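Local coordinates for uncharacterized protein (Bacteroides ovatus, PDB 4FXT) that is of unknown function and belongs to the DUF3823 family, pairing a transthyretin-like N-terminal domain with an E-set-like C-terminal domain, at residues A[134-148]-A[162-174]. Residues are numbered along the deposited sequence; the frame is centred on the assembly and turned at random.
Sequences LGTGILTDEKQKEAE and TAEIEIPSGLVNE. With EDO (1,2-ethanediol), chain O.
Leu134 and Ile165 meet in an apolar contact between the two sheets of the C-terminal, E-set-like beta domain, close to one end of it. No hydrogen bond joins 134-148 to 162-174. Leu134 and Ile165 reach toward each other tip to tip, with Leu134 CD1 3.8 Å from Ile165 CG2. Ile165 CG1 is anti to the backbone N (chi1 -175°), which carries CD1 on to the backbone of Glu148, 3.6 Å from its C atom. Pro168 CG meets Ala147 CB at 3.8 Å, and its CD also meets Leu134 CD1. Leu171 CD2 touches Glu146 CB at 3.8 Å and also approaches Leu134 CB. Cutting Leu134 back to an alanine would take away both methyls and is likely to leave a gap beside Ile165 and Pro168. A classic beta bulge sets Glu146 and Ala147 opposite Leu134, whose O accepts from both backbone N atoms. An ethanediol, probably from the crystallisation liquor, bridges Thr136 N and Glu146 OE1. Leu134 also touches Ala179 of strand 176-185 and Ile112 of strand 111-120. Strand 160-166 pairs with 111-120 in one sheet; in the other, 127-135 lies between 147-150 and 176-185.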
loop_
_atom_site.group_PDB
_atom_site.type_symbol
_atom_site.label_atom_id
_atom_site.label_comp_id
_atom_site.label_asym_id
_atom_site.label_seq_id
_atom_site.Cartn_x
_atom_site.Cartn_y
_atom_site.Cartn_z
ATOM N N LEU A 134 -6.932 8.540 9.891
ATOM C CA LEU A 134 -7.798 9.578 9.311
ATOM C C LEU A 134 -6.940 10.744 8.903
ATOM O O LEU A 134 -6.111 11.173 9.705
ATOM C CB LEU A 134 -8.934 10.051 10.253
ATOM C CG LEU A 134 -9.913 8.998 10.873
ATOM C CD1 LEU A 134 -10.858 9.656 11.826
ATOM C CD2 LEU A 134 -10.686 8.223 9.812
ATOM N N GLY A 135 -7.100 11.219 7.664
ATOM C CA GLY A 135 -6.329 12.333 7.114
ATOM C C GLY A 135 -7.159 13.354 6.364
ATOM O O GLY A 135 -8.298 13.066 5.976
ATOM N N THR A 136 -6.596 14.564 6.154
ATOM C CA THR A 136 -7.325 15.623 5.443
ATOM C C THR A 136 -7.251 15.357 3.918
ATOM O O THR A 136 -8.220 15.617 3.194
ATOM C CB THR A 136 -6.809 17.043 5.797
ATOM O OG1 THR A 136 -5.455 17.159 5.422
ATOM C CG2 THR A 136 -6.891 17.372 7.269
ATOM N N GLY A 137 -6.105 14.817 3.472
ATOM C CA GLY A 137 -5.814 14.536 2.075
ATOM C C GLY A 137 -5.755 13.078 1.672
ATOM O O GLY A 137 -5.572 12.204 2.507
ATOM N N ILE A 138 -5.832 12.829 0.356
ATOM C CA ILE A 138 -5.799 11.531 -0.317
ATOM C C ILE A 138 -4.554 10.737 0.190
ATOM O O ILE A 138 -4.657 9.534 0.329
ATOM C CB ILE A 138 -5.842 11.700 -1.896
ATOM C CG1 ILE A 138 -5.825 10.375 -2.687
ATOM C CG2 ILE A 138 -4.828 12.636 -2.422
ATOM C CD1 ILE A 138 -7.046 9.315 -2.405
ATOM N N LEU A 139 -3.469 11.385 0.585
ATOM C CA LEU A 139 -2.314 10.692 1.171
ATOM C C LEU A 139 -2.452 10.622 2.668
ATOM O O LEU A 139 -2.268 11.605 3.367
ATOM C CB LEU A 139 -0.979 11.375 0.809
ATOM C CG LEU A 139 -0.628 11.615 -0.655
ATOM C CD1 LEU A 139 0.806 12.055 -0.732
ATOM C CD2 LEU A 139 -0.767 10.360 -1.492
ATOM N N THR A 140 -2.790 9.460 3.167
ATOM C CA THR A 140 -2.964 9.185 4.607
ATOM C C THR A 140 -2.184 7.906 4.885
ATOM O O THR A 140 -2.239 6.946 4.101
ATOM C CB THR A 140 -4.466 9.115 4.956
ATOM O OG1 THR A 140 -5.076 10.353 4.625
ATOM C CG2 THR A 140 -4.717 8.850 6.406
ATOM N N ASP A 141 -1.393 7.926 5.950
ATOM C CA ASP A 141 -0.551 6.798 6.346
ATOM C C ASP A 141 -0.113 6.975 7.801
ATOM O O ASP A 141 -0.611 7.852 8.501
ATOM C CB ASP A 141 0.647 6.669 5.399
ATOM C CG ASP A 141 1.365 7.982 5.115
ATOM O OD1 ASP A 141 2.098 8.458 6.007
ATOM O OD2 ASP A 141 1.285 8.470 3.943
ATOM N N GLU A 142 0.773 6.109 8.277
ATOM C CA GLU A 142 1.246 6.149 9.657
ATOM C C GLU A 142 2.042 7.474 9.918
ATOM O O GLU A 142 2.058 7.930 11.053
ATOM C CB GLU A 142 2.101 4.886 9.926
ATOM C CG GLU A 142 2.413 4.629 11.383
ATOM C CD GLU A 142 3.513 5.431 12.039
ATOM O OE1 GLU A 142 4.454 5.848 11.330
ATOM O OE2 GLU A 142 3.470 5.575 13.280
ATOM N N LYS A 143 2.662 8.107 8.873
ATOM C CA LYS A 143 3.452 9.330 9.055
ATOM C C LYS A 143 2.565 10.583 8.863
ATOM O O LYS A 143 2.704 11.519 9.644
ATOM C CB LYS A 143 4.664 9.365 8.103
ATOM C CG LYS A 143 5.715 8.251 8.331
ATOM C CD LYS A 143 6.351 8.234 9.740
ATOM C CE LYS A 143 7.264 7.048 9.953
ATOM N NZ LYS A 143 7.770 6.969 11.347
ATOM N N GLN A 144 1.685 10.617 7.837
ATOM C CA GLN A 144 0.746 11.710 7.556
ATOM C C GLN A 144 -0.633 11.325 7.979
ATOM O O GLN A 144 -1.282 10.500 7.315
ATOM C CB GLN A 144 0.725 12.103 6.081
ATOM C CG GLN A 144 1.905 12.845 5.498
ATOM C CD GLN A 144 1.511 13.116 4.061
ATOM O OE1 GLN A 144 1.487 12.192 3.222
ATOM N NE2 GLN A 144 1.051 14.346 3.778
ATOM N N LYS A 145 -1.087 11.892 9.096
ATOM C CA LYS A 145 -2.383 11.553 9.698
ATOM C C LYS A 145 -2.860 12.669 10.586
ATOM O O LYS A 145 -2.041 13.403 11.156
ATOM C CB LYS A 145 -2.267 10.243 10.517
ATOM C CG LYS A 145 -1.103 10.352 11.504
ATOM C CD LYS A 145 -0.788 9.174 12.306
ATOM C CE LYS A 145 0.586 9.331 12.958
ATOM N NZ LYS A 145 0.697 10.483 13.881
ATOM N N GLU A 146 -4.195 12.777 10.727
ATOM C CA GLU A 146 -4.830 13.769 11.601
ATOM C C GLU A 146 -5.266 13.056 12.898
ATOM O O GLU A 146 -5.397 13.681 13.951
ATOM C CB GLU A 146 -6.001 14.464 10.877
ATOM C CG GLU A 146 -6.189 15.899 11.322
ATOM C CD GLU A 146 -5.044 16.813 10.948
ATOM O OE1 GLU A 146 -4.367 16.553 9.922
ATOM O OE2 GLU A 146 -4.845 17.813 11.674
ATOM N N ALA A 147 -5.430 11.726 12.806
ATOM C CA ALA A 147 -5.780 10.833 13.899
ATOM C C ALA A 147 -5.355 9.402 13.596
ATOM O O ALA A 147 -5.379 8.978 12.430
ATOM C CB ALA A 147 -7.276 10.887 14.150
ATOM N N GLU A 148 -4.964 8.648 14.641
ATOM C CA GLU A 148 -4.614 7.230 14.478
ATOM C C GLU A 148 -5.212 6.442 15.605
ATOM O O GLU A 148 -5.550 6.995 16.656
ATOM C CB GLU A 148 -3.099 6.943 14.372
ATOM C CG GLU A 148 -2.248 7.095 15.618
ATOM C CD GLU A 148 -0.805 6.614 15.504
ATOM O OE1 GLU A 148 -0.526 5.704 14.688
ATOM O OE2 GLU A 148 0.029 7.087 16.311
ATOM N N THR A 162 -14.289 -5.101 13.158
ATOM C CA THR A 162 -14.809 -3.738 13.239
ATOM C C THR A 162 -14.051 -2.949 14.321
ATOM O O THR A 162 -13.802 -3.468 15.405
ATOM C CB THR A 162 -16.322 -3.767 13.524
ATOM O OG1 THR A 162 -16.980 -4.536 12.520
ATOM C CG2 THR A 162 -16.952 -2.370 13.616
ATOM N N ALA A 163 -13.681 -1.717 14.007
ATOM C CA ALA A 163 -13.028 -0.791 14.919
ATOM C C ALA A 163 -13.554 0.631 14.675
ATOM O O ALA A 163 -13.869 0.987 13.533
ATOM C CB ALA A 163 -11.523 -0.856 14.760
ATOM N N GLU A 164 -13.704 1.421 15.750
ATOM C CA GLU A 164 -14.209 2.773 15.631
ATOM C C GLU A 164 -13.185 3.770 16.121
ATOM O O GLU A 164 -12.769 3.692 17.284
ATOM C CB GLU A 164 -15.508 2.937 16.406
ATOM C CG GLU A 164 -16.653 2.114 15.875
ATOM C CD GLU A 164 -17.940 2.276 16.648
ATOM O OE1 GLU A 164 -17.899 2.221 17.900
ATOM O OE2 GLU A 164 -19.002 2.386 15.994
ATOM N N ILE A 165 -12.794 4.719 15.227
ATOM C CA ILE A 165 -11.847 5.804 15.480
ATOM C C ILE A 165 -12.644 7.102 15.570
ATOM O O ILE A 165 -13.521 7.353 14.742
ATOM C CB ILE A 165 -10.725 5.856 14.400
ATOM C CG1 ILE A 165 -9.652 6.928 14.737
ATOM C CG2 ILE A 165 -11.297 6.012 12.979
ATOM C CD1 ILE A 165 -8.413 6.874 13.948
ATOM N N GLU A 166 -12.351 7.913 16.588
ATOM C CA GLU A 166 -13.013 9.186 16.809
ATOM C C GLU A 166 -12.491 10.267 15.814
ATOM O O GLU A 166 -11.285 10.405 15.605
ATOM C CB GLU A 166 -12.799 9.627 18.254
ATOM C CG GLU A 166 -13.626 10.843 18.626
ATOM C CD GLU A 166 -13.666 11.158 20.108
ATOM O OE1 GLU A 166 -14.160 10.311 20.888
ATOM O OE2 GLU A 166 -13.348 12.312 20.461
ATOM N N ILE A 167 -13.428 11.036 15.221
ATOM C CA ILE A 167 -13.127 12.107 14.281
ATOM C C ILE A 167 -12.460 13.250 15.070
ATOM O O ILE A 167 -13.055 13.737 16.043
ATOM C CB ILE A 167 -14.400 12.566 13.515
ATOM C CG1 ILE A 167 -15.100 11.400 12.826
ATOM C CG2 ILE A 167 -14.061 13.664 12.521
ATOM C CD1 ILE A 167 -16.476 11.696 12.233
ATOM N N PRO A 168 -11.223 13.654 14.710
ATOM C CA PRO A 168 -10.545 14.713 15.475
ATOM C C PRO A 168 -11.185 16.102 15.244
ATOM O O PRO A 168 -11.909 16.307 14.264
ATOM C CB PRO A 168 -9.101 14.663 14.950
ATOM C CG PRO A 168 -9.214 14.112 13.582
ATOM C CD PRO A 168 -10.364 13.142 13.621
ATOM N N SER A 169 -10.913 17.045 16.173
ATOM C CA SER A 169 -11.425 18.418 16.183
ATOM C C SER A 169 -11.172 19.156 14.850
ATOM O O SER A 169 -12.049 19.864 14.344
ATOM C CB SER A 169 -10.785 19.214 17.321
ATOM O OG SER A 169 -9.370 19.283 17.199
ATOM N N GLY A 170 -9.987 18.977 14.296
ATOM C CA GLY A 170 -9.619 19.636 13.054
ATOM C C GLY A 170 -10.143 18.986 11.789
ATOM O O GLY A 170 -9.702 19.347 10.697
ATOM N N LEU A 171 -11.088 18.031 11.924
ATOM C CA LEU A 171 -11.666 17.320 10.786
ATOM C C LEU A 171 -13.187 17.268 10.852
ATOM O O LEU A 171 -13.830 16.966 9.846
ATOM C CB LEU A 171 -11.107 15.886 10.781
ATOM C CG LEU A 171 -10.241 15.468 9.609
ATOM C CD1 LEU A 171 -9.114 16.372 9.428
ATOM C CD2 LEU A 171 -9.676 14.115 9.828
ATOM N N VAL A 172 -13.754 17.569 12.023
ATOM C CA VAL A 172 -15.163 17.374 12.335
ATOM C C VAL A 172 -16.072 18.353 11.497
ATOM O O VAL A 172 -17.227 18.006 11.217
ATOM C CB VAL A 172 -15.381 17.537 13.869
ATOM C CG1 VAL A 172 -15.249 18.982 14.338
ATOM C CG2 VAL A 172 -16.702 16.954 14.311
ATOM N N ASN A 173 -15.554 19.507 11.053
ATOM C CA ASN A 173 -16.370 20.454 10.289
ATOM C C ASN A 173 -15.998 20.453 8.805
ATOM O O ASN A 173 -16.416 21.332 8.059
ATOM C CB ASN A 173 -16.219 21.840 10.872
ATOM C CG ASN A 173 -16.818 21.952 12.261
ATOM O OD1 ASN A 173 -17.907 21.425 12.556
ATOM N ND2 ASN A 173 -16.160 22.702 13.125
ATOM N N GLU A 174 -15.277 19.428 8.359
ATOM C CA GLU A 174 -14.885 19.276 6.961
ATOM C C GLU A 174 -15.958 18.514 6.209
ATOM O O GLU A 174 -16.738 17.778 6.823
ATOM C CB GLU A 174 -13.537 18.577 6.860
ATOM C CG GLU A 174 -12.419 19.452 7.404
ATOM C CD GLU A 174 -12.142 20.749 6.661
ATOM O OE1 GLU A 174 -12.072 20.719 5.409
ATOM O OE2 GLU A 174 -11.895 21.772 7.339
HETATM C C1 EDO O . -2.968 13.435 5.821
HETATM O O1 EDO O . -3.376 14.035 4.581
HETATM C C2 EDO O . -2.850 14.439 7.016
HETATM O O2 EDO O . -4.111 14.935 7.457
#